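Local atomic coordinates of minor structural protein 5 (Lactococcus phage Tuc2009, PDB entry 5E7T), a protein that is a minor structural component of the phage particle and probably binds carbohydrate on the surface of the host cell. Residues 55-69 with 160-174. Residues are numbered along the deposited sequence; the frame is centred on the assembly and turned at random.
Sequences EVTMKGTNAWVNKDL and ILNVGFFGQQEGSFT
M58 turns CG beside its own backbone N (chi1 -45°) and bends again further out, while F173 sets CG between N and the carbonyl carbon (chi1 60°); the two side chains thus run alongside each other, M58 CB lying over the face of the F173 ring in a CH-pi contact. They lie between the two sheets of a beta sandwich, consistent with a galactose-binding-like domain. In one sheet strand 55-60 pairs antiparallel with 171-174; in the other, 63-68 pairs antiparallel with 160-166. M58 CE bridges the sheets, reaching V163 CG1 at 3.6 Å and L161 CG at 3.7 Å. F108 and W97 also meet the F173 ring. Nearer the turns, F165 lies between the sheets with G171 O over its centre and V65 CG2 at its edge, 3.7 Å from F165 CE2; G60 and G171, lacking side chains, leave room for the ring. On the outer faces the contacts differ. The edge of F166 meets the face of W64, ring centroids 4.9 Å apart and planes at 66°, and the indole also touches G164 CA and has close by a bound sulfate, probably from the crystallisation liquor. On the other sheet, extended K59 bends at its last torsion, and NZ forms a salt bridge to E170 OE2 (2.8 Å) from the syn side, somewhat out of the carboxylate plane. Where strands 55-60 and 63-68 join, N62 and A63 both face F165 in a G1 beta bulge, A63 N bonding to F165 O at 2.9 Å. One water closes this end, accepting from N62 N (3.0 Å) and donating to G167 O and Q169 O.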
loop_
_atom_site.group_PDB
_atom_site.type_symbol
_atom_site.label_atom_id
_atom_site.label_comp_id
_atom_site.label_asym_id
_atom_site.label_seq_id
_atom_site.Cartn_x
_atom_site.Cartn_y
_atom_site.Cartn_z
ATOM N N GLU B 55 -36.951 -43.887 1.836
ATOM C CA GLU B 55 -37.472 -45.041 1.106
ATOM C C GLU B 55 -36.408 -45.513 0.137
ATOM O O GLU B 55 -35.743 -44.685 -0.484
ATOM C CB GLU B 55 -38.784 -44.693 0.359
ATOM C CG GLU B 55 -39.633 -45.907 -0.001
ATOM C CD GLU B 55 -40.834 -45.630 -0.882
ATOM O OE1 GLU B 55 -41.975 -45.809 -0.399
ATOM O OE2 GLU B 55 -40.636 -45.281 -2.068
ATOM N N VAL B 56 -36.228 -46.834 0.030
ATOM C CA VAL B 56 -35.235 -47.455 -0.851
ATOM C C VAL B 56 -35.719 -48.847 -1.219
ATOM O O VAL B 56 -36.323 -49.534 -0.393
ATOM C CB VAL B 56 -33.788 -47.443 -0.259
ATOM C CG1 VAL B 56 -33.631 -48.430 0.897
ATOM C CG2 VAL B 56 -32.734 -47.691 -1.335
ATOM N N THR B 57 -35.452 -49.245 -2.462
ATOM C CA THR B 57 -35.862 -50.511 -3.054
ATOM C C THR B 57 -34.629 -51.330 -3.402
ATOM O O THR B 57 -33.779 -50.880 -4.158
ATOM C CB THR B 57 -36.739 -50.208 -4.275
ATOM O OG1 THR B 57 -37.782 -49.289 -3.915
ATOM C CG2 THR B 57 -37.300 -51.432 -4.909
ATOM N N MET B 58 -34.537 -52.517 -2.847
ATOM C CA MET B 58 -33.433 -53.433 -3.067
ATOM C C MET B 58 -33.909 -54.514 -4.029
ATOM O O MET B 58 -34.928 -55.148 -3.756
ATOM C CB MET B 58 -32.997 -54.048 -1.742
ATOM C CG MET B 58 -32.874 -53.052 -0.614
ATOM S SD MET B 58 -31.285 -52.256 -0.646
ATOM C CE MET B 58 -30.486 -53.117 0.599
ATOM N N LYS B 59 -33.178 -54.707 -5.164
ATOM C CA LYS B 59 -33.494 -55.626 -6.274
ATOM C C LYS B 59 -32.231 -56.352 -6.747
ATOM O O LYS B 59 -31.211 -55.721 -7.027
ATOM C CB LYS B 59 -34.056 -54.790 -7.441
ATOM C CG LYS B 59 -34.933 -55.504 -8.448
ATOM C CD LYS B 59 -35.683 -54.444 -9.248
ATOM C CE LYS B 59 -36.482 -54.985 -10.403
ATOM N NZ LYS B 59 -35.619 -55.404 -11.549
ATOM N N GLY B 60 -32.316 -57.661 -6.884
ATOM C CA GLY B 60 -31.172 -58.422 -7.353
ATOM C C GLY B 60 -31.491 -59.859 -7.683
ATOM O O GLY B 60 -32.505 -60.393 -7.217
ATOM N N THR B 61 -30.613 -60.488 -8.498
ATOM C CA THR B 61 -30.716 -61.897 -8.896
ATOM C C THR B 61 -29.326 -62.512 -8.710
ATOM O O THR B 61 -28.401 -62.137 -9.431
ATOM C CB THR B 61 -31.294 -62.034 -10.327
ATOM O OG1 THR B 61 -32.175 -60.944 -10.602
ATOM C CG2 THR B 61 -32.036 -63.336 -10.535
ATOM N N ASN B 62 -29.175 -63.417 -7.715
ATOM C CA ASN B 62 -27.905 -64.065 -7.338
ATOM C C ASN B 62 -26.861 -62.999 -7.132
ATOM O O ASN B 62 -25.836 -62.924 -7.831
ATOM C CB ASN B 62 -27.463 -65.123 -8.336
ATOM C CG ASN B 62 -28.320 -66.348 -8.319
ATOM O OD1 ASN B 62 -28.810 -66.797 -9.356
ATOM N ND2 ASN B 62 -28.483 -66.946 -7.150
ATOM N N ALA B 63 -27.181 -62.110 -6.193
ATOM C CA ALA B 63 -26.380 -60.934 -5.950
ATOM C C ALA B 63 -26.537 -60.346 -4.577
ATOM O O ALA B 63 -27.576 -60.505 -3.917
ATOM C CB ALA B 63 -26.738 -59.870 -6.982
ATOM N N TRP B 64 -25.495 -59.594 -4.192
ATOM C CA TRP B 64 -25.459 -58.781 -3.003
ATOM C C TRP B 64 -25.819 -57.391 -3.487
ATOM O O TRP B 64 -25.288 -56.928 -4.505
ATOM C CB TRP B 64 -24.070 -58.785 -2.393
ATOM C CG TRP B 64 -23.647 -60.139 -1.923
ATOM C CD1 TRP B 64 -22.693 -60.949 -2.482
ATOM C CD2 TRP B 64 -24.191 -60.860 -0.817
ATOM N NE1 TRP B 64 -22.582 -62.117 -1.756
ATOM C CE2 TRP B 64 -23.498 -62.089 -0.731
ATOM C CE3 TRP B 64 -25.147 -60.558 0.150
ATOM C CZ2 TRP B 64 -23.782 -63.037 0.253
ATOM C CZ3 TRP B 64 -25.434 -61.504 1.112
ATOM C CH2 TRP B 64 -24.751 -62.724 1.163
ATOM N N VAL B 65 -26.780 -56.758 -2.814
ATOM C CA VAL B 65 -27.237 -55.413 -3.140
ATOM C C VAL B 65 -26.928 -54.579 -1.911
ATOM O O VAL B 65 -27.301 -54.976 -0.808
ATOM C CB VAL B 65 -28.760 -55.381 -3.475
ATOM C CG1 VAL B 65 -29.228 -53.977 -3.868
ATOM C CG2 VAL B 65 -29.108 -56.389 -4.562
ATOM N N ASN B 66 -26.238 -53.448 -2.078
ATOM C CA ASN B 66 -25.997 -52.565 -0.946
ATOM C C ASN B 66 -26.171 -51.088 -1.306
ATOM O O ASN B 66 -26.209 -50.737 -2.492
ATOM C CB ASN B 66 -24.660 -52.844 -0.267
ATOM C CG ASN B 66 -23.440 -52.445 -1.034
ATOM O OD1 ASN B 66 -23.095 -51.265 -1.127
ATOM N ND2 ASN B 66 -22.705 -53.436 -1.509
ATOM N N LYS B 67 -26.354 -50.241 -0.279
ATOM C CA LYS B 67 -26.463 -48.783 -0.391
ATOM C C LYS B 67 -25.505 -48.264 0.674
ATOM O O LYS B 67 -25.550 -48.743 1.801
ATOM C CB LYS B 67 -27.908 -48.271 -0.159
ATOM C CG LYS B 67 -28.983 -48.850 -1.102
ATOM C CD LYS B 67 -28.838 -48.453 -2.575
ATOM C CE LYS B 67 -29.425 -49.471 -3.526
ATOM N NZ LYS B 67 -30.402 -48.856 -4.468
ATOM N N ASP B 68 -24.572 -47.383 0.306
ATOM C CA ASP B 68 -23.584 -46.860 1.248
ATOM C C ASP B 68 -24.212 -45.941 2.290
ATOM O O ASP B 68 -24.904 -44.966 1.932
ATOM C CB ASP B 68 -22.425 -46.169 0.504
ATOM C CG ASP B 68 -21.305 -45.614 1.365
ATOM O OD1 ASP B 68 -21.077 -46.152 2.469
ATOM O OD2 ASP B 68 -20.636 -44.652 0.921
ATOM N N LEU B 69 -23.985 -46.282 3.587
ATOM C CA LEU B 69 -24.470 -45.527 4.747
ATOM C C LEU B 69 -23.327 -44.730 5.382
ATOM O O LEU B 69 -23.531 -44.064 6.397
ATOM C CB LEU B 69 -25.064 -46.446 5.818
ATOM C CG LEU B 69 -26.181 -47.442 5.471
ATOM C CD1 LEU B 69 -26.581 -48.194 6.701
ATOM C CD2 LEU B 69 -27.416 -46.742 4.914
ATOM N N ILE B 160 -22.608 -50.062 5.499
ATOM C CA ILE B 160 -23.574 -50.349 4.439
ATOM C C ILE B 160 -24.886 -50.925 4.933
ATOM O O ILE B 160 -24.951 -51.559 5.995
ATOM C CB ILE B 160 -22.972 -51.269 3.332
ATOM C CG1 ILE B 160 -22.468 -52.612 3.886
ATOM C CG2 ILE B 160 -21.908 -50.569 2.526
ATOM C CD1 ILE B 160 -22.229 -53.644 2.890
ATOM N N LEU B 161 -25.928 -50.736 4.114
ATOM C CA LEU B 161 -27.217 -51.385 4.245
ATOM C C LEU B 161 -27.088 -52.442 3.150
ATOM O O LEU B 161 -26.974 -52.082 1.967
ATOM C CB LEU B 161 -28.397 -50.447 3.951
ATOM C CG LEU B 161 -29.734 -51.128 3.641
ATOM C CD1 LEU B 161 -30.281 -51.854 4.820
ATOM C CD2 LEU B 161 -30.747 -50.133 3.172
ATOM N N ASN B 162 -27.049 -53.730 3.545
ATOM C CA ASN B 162 -26.866 -54.844 2.634
ATOM C C ASN B 162 -27.979 -55.868 2.719
ATOM O O ASN B 162 -28.583 -56.045 3.777
ATOM C CB ASN B 162 -25.547 -55.502 2.980
ATOM C CG ASN B 162 -25.068 -56.568 2.037
ATOM O OD1 ASN B 162 -25.228 -57.765 2.303
ATOM N ND2 ASN B 162 -24.374 -56.156 0.973
ATOM N N VAL B 163 -28.221 -56.565 1.596
ATOM C CA VAL B 163 -29.135 -57.698 1.427
ATOM C C VAL B 163 -28.612 -58.547 0.270
ATOM O O VAL B 163 -27.999 -58.006 -0.652
ATOM C CB VAL B 163 -30.638 -57.340 1.286
ATOM C CG1 VAL B 163 -30.937 -56.675 -0.039
ATOM C CG2 VAL B 163 -31.524 -58.576 1.474
ATOM N N GLY B 164 -28.830 -59.857 0.357
ATOM C CA GLY B 164 -28.430 -60.822 -0.648
ATOM C C GLY B 164 -29.608 -61.627 -1.125
ATOM O O GLY B 164 -30.331 -62.215 -0.320
ATOM N N PHE B 165 -29.820 -61.618 -2.444
ATOM C CA PHE B 165 -30.891 -62.357 -3.102
ATOM C C PHE B 165 -30.233 -63.470 -3.906
ATOM O O PHE B 165 -29.485 -63.205 -4.852
ATOM C CB PHE B 165 -31.706 -61.450 -4.026
ATOM C CG PHE B 165 -32.288 -60.195 -3.417
ATOM C CD1 PHE B 165 -33.553 -60.202 -2.846
ATOM C CD2 PHE B 165 -31.619 -58.985 -3.513
ATOM C CE1 PHE B 165 -34.127 -59.025 -2.360
ATOM C CE2 PHE B 165 -32.197 -57.812 -3.036
ATOM C CZ PHE B 165 -33.449 -57.840 -2.469
ATOM N N PHE B 166 -30.444 -64.709 -3.468
ATOM C CA PHE B 166 -29.867 -65.869 -4.127
ATOM C C PHE B 166 -30.924 -66.900 -4.446
ATOM O O PHE B 166 -31.851 -67.124 -3.663
ATOM C CB PHE B 166 -28.690 -66.446 -3.333
ATOM C CG PHE B 166 -27.525 -65.489 -3.298
ATOM C CD1 PHE B 166 -26.615 -65.441 -4.346
ATOM C CD2 PHE B 166 -27.377 -64.587 -2.248
ATOM C CE1 PHE B 166 -25.568 -64.520 -4.344
ATOM C CE2 PHE B 166 -26.322 -63.669 -2.246
ATOM C CZ PHE B 166 -25.430 -63.639 -3.302
ATOM N N GLY B 167 -30.791 -67.484 -5.620
ATOM C CA GLY B 167 -31.744 -68.443 -6.139
ATOM C C GLY B 167 -32.104 -68.087 -7.561
ATOM O O GLY B 167 -31.632 -67.072 -8.092
ATOM N N GLN B 168 -32.959 -68.923 -8.168
ATOM C CA GLN B 168 -33.389 -68.836 -9.563
ATOM C C GLN B 168 -33.943 -67.478 -9.967
ATOM O O GLN B 168 -33.443 -66.887 -10.933
ATOM C CB GLN B 168 -34.397 -69.951 -9.872
ATOM C CG GLN B 168 -34.103 -70.719 -11.140
ATOM C CD GLN B 168 -34.513 -72.166 -10.989
ATOM O OE1 GLN B 168 -33.710 -73.027 -10.589
ATOM N NE2 GLN B 168 -35.782 -72.458 -11.283
ATOM N N GLN B 169 -34.954 -66.977 -9.217
ATOM C CA GLN B 169 -35.629 -65.729 -9.543
ATOM C C GLN B 169 -35.121 -64.516 -8.809
ATOM O O GLN B 169 -34.458 -64.615 -7.772
ATOM C CB GLN B 169 -37.129 -65.867 -9.334
ATOM C CG GLN B 169 -37.828 -66.729 -10.370
ATOM C CD GLN B 169 -39.195 -67.089 -9.867
ATOM O OE1 GLN B 169 -39.353 -67.950 -8.988
ATOM N NE2 GLN B 169 -40.206 -66.385 -10.358
ATOM N N GLU B 170 -35.440 -63.352 -9.369
ATOM C CA GLU B 170 -35.085 -62.057 -8.811
ATOM C C GLU B 170 -35.959 -61.843 -7.610
ATOM O O GLU B 170 -37.134 -62.233 -7.609
ATOM C CB GLU B 170 -35.369 -60.956 -9.841
ATOM C CG GLU B 170 -34.993 -59.560 -9.403
ATOM C CD GLU B 170 -35.399 -58.500 -10.399
ATOM O OE1 GLU B 170 -36.616 -58.233 -10.529
ATOM O OE2 GLU B 170 -34.494 -57.940 -11.059
ATOM N N GLY B 171 -35.377 -61.199 -6.614
ATOM C CA GLY B 171 -36.068 -60.796 -5.406
ATOM C C GLY B 171 -35.933 -59.306 -5.249
ATOM O O GLY B 171 -34.901 -58.730 -5.620
ATOM N N SER B 172 -36.971 -58.676 -4.697
ATOM C CA SER B 172 -36.985 -57.230 -4.422
ATOM C C SER B 172 -37.930 -56.876 -3.279
ATOM O O SER B 172 -38.856 -57.624 -2.981
ATOM C CB SER B 172 -37.339 -56.421 -5.671
ATOM O OG SER B 172 -38.511 -56.935 -6.278
ATOM N N PHE B 173 -37.671 -55.748 -2.628
ATOM C CA PHE B 173 -38.528 -55.209 -1.583
ATOM C C PHE B 173 -38.357 -53.699 -1.509
ATOM O O PHE B 173 -37.388 -53.167 -2.045
ATOM C CB PHE B 173 -38.321 -55.886 -0.201
ATOM C CG PHE B 173 -36.937 -55.801 0.393
ATOM C CD1 PHE B 173 -36.528 -54.666 1.085
ATOM C CD2 PHE B 173 -36.039 -56.853 0.258
ATOM C CE1 PHE B 173 -35.239 -54.581 1.609
ATOM C CE2 PHE B 173 -34.745 -56.761 0.768
ATOM C CZ PHE B 173 -34.355 -55.628 1.437
ATOM N N THR B 174 -39.303 -53.017 -0.864
ATOM C CA THR B 174 -39.235 -51.581 -0.645
ATOM C C THR B 174 -39.346 -51.412 0.834
ATOM O O THR B 174 -40.213 -52.024 1.456
ATOM C CB THR B 174 -40.285 -50.852 -1.444
ATOM O OG1 THR B 174 -40.219 -51.307 -2.805
ATOM C CG2 THR B 174 -40.096 -49.376 -1.386
HETATM O O HOH W 1 -31.761 -64.488 -6.750
#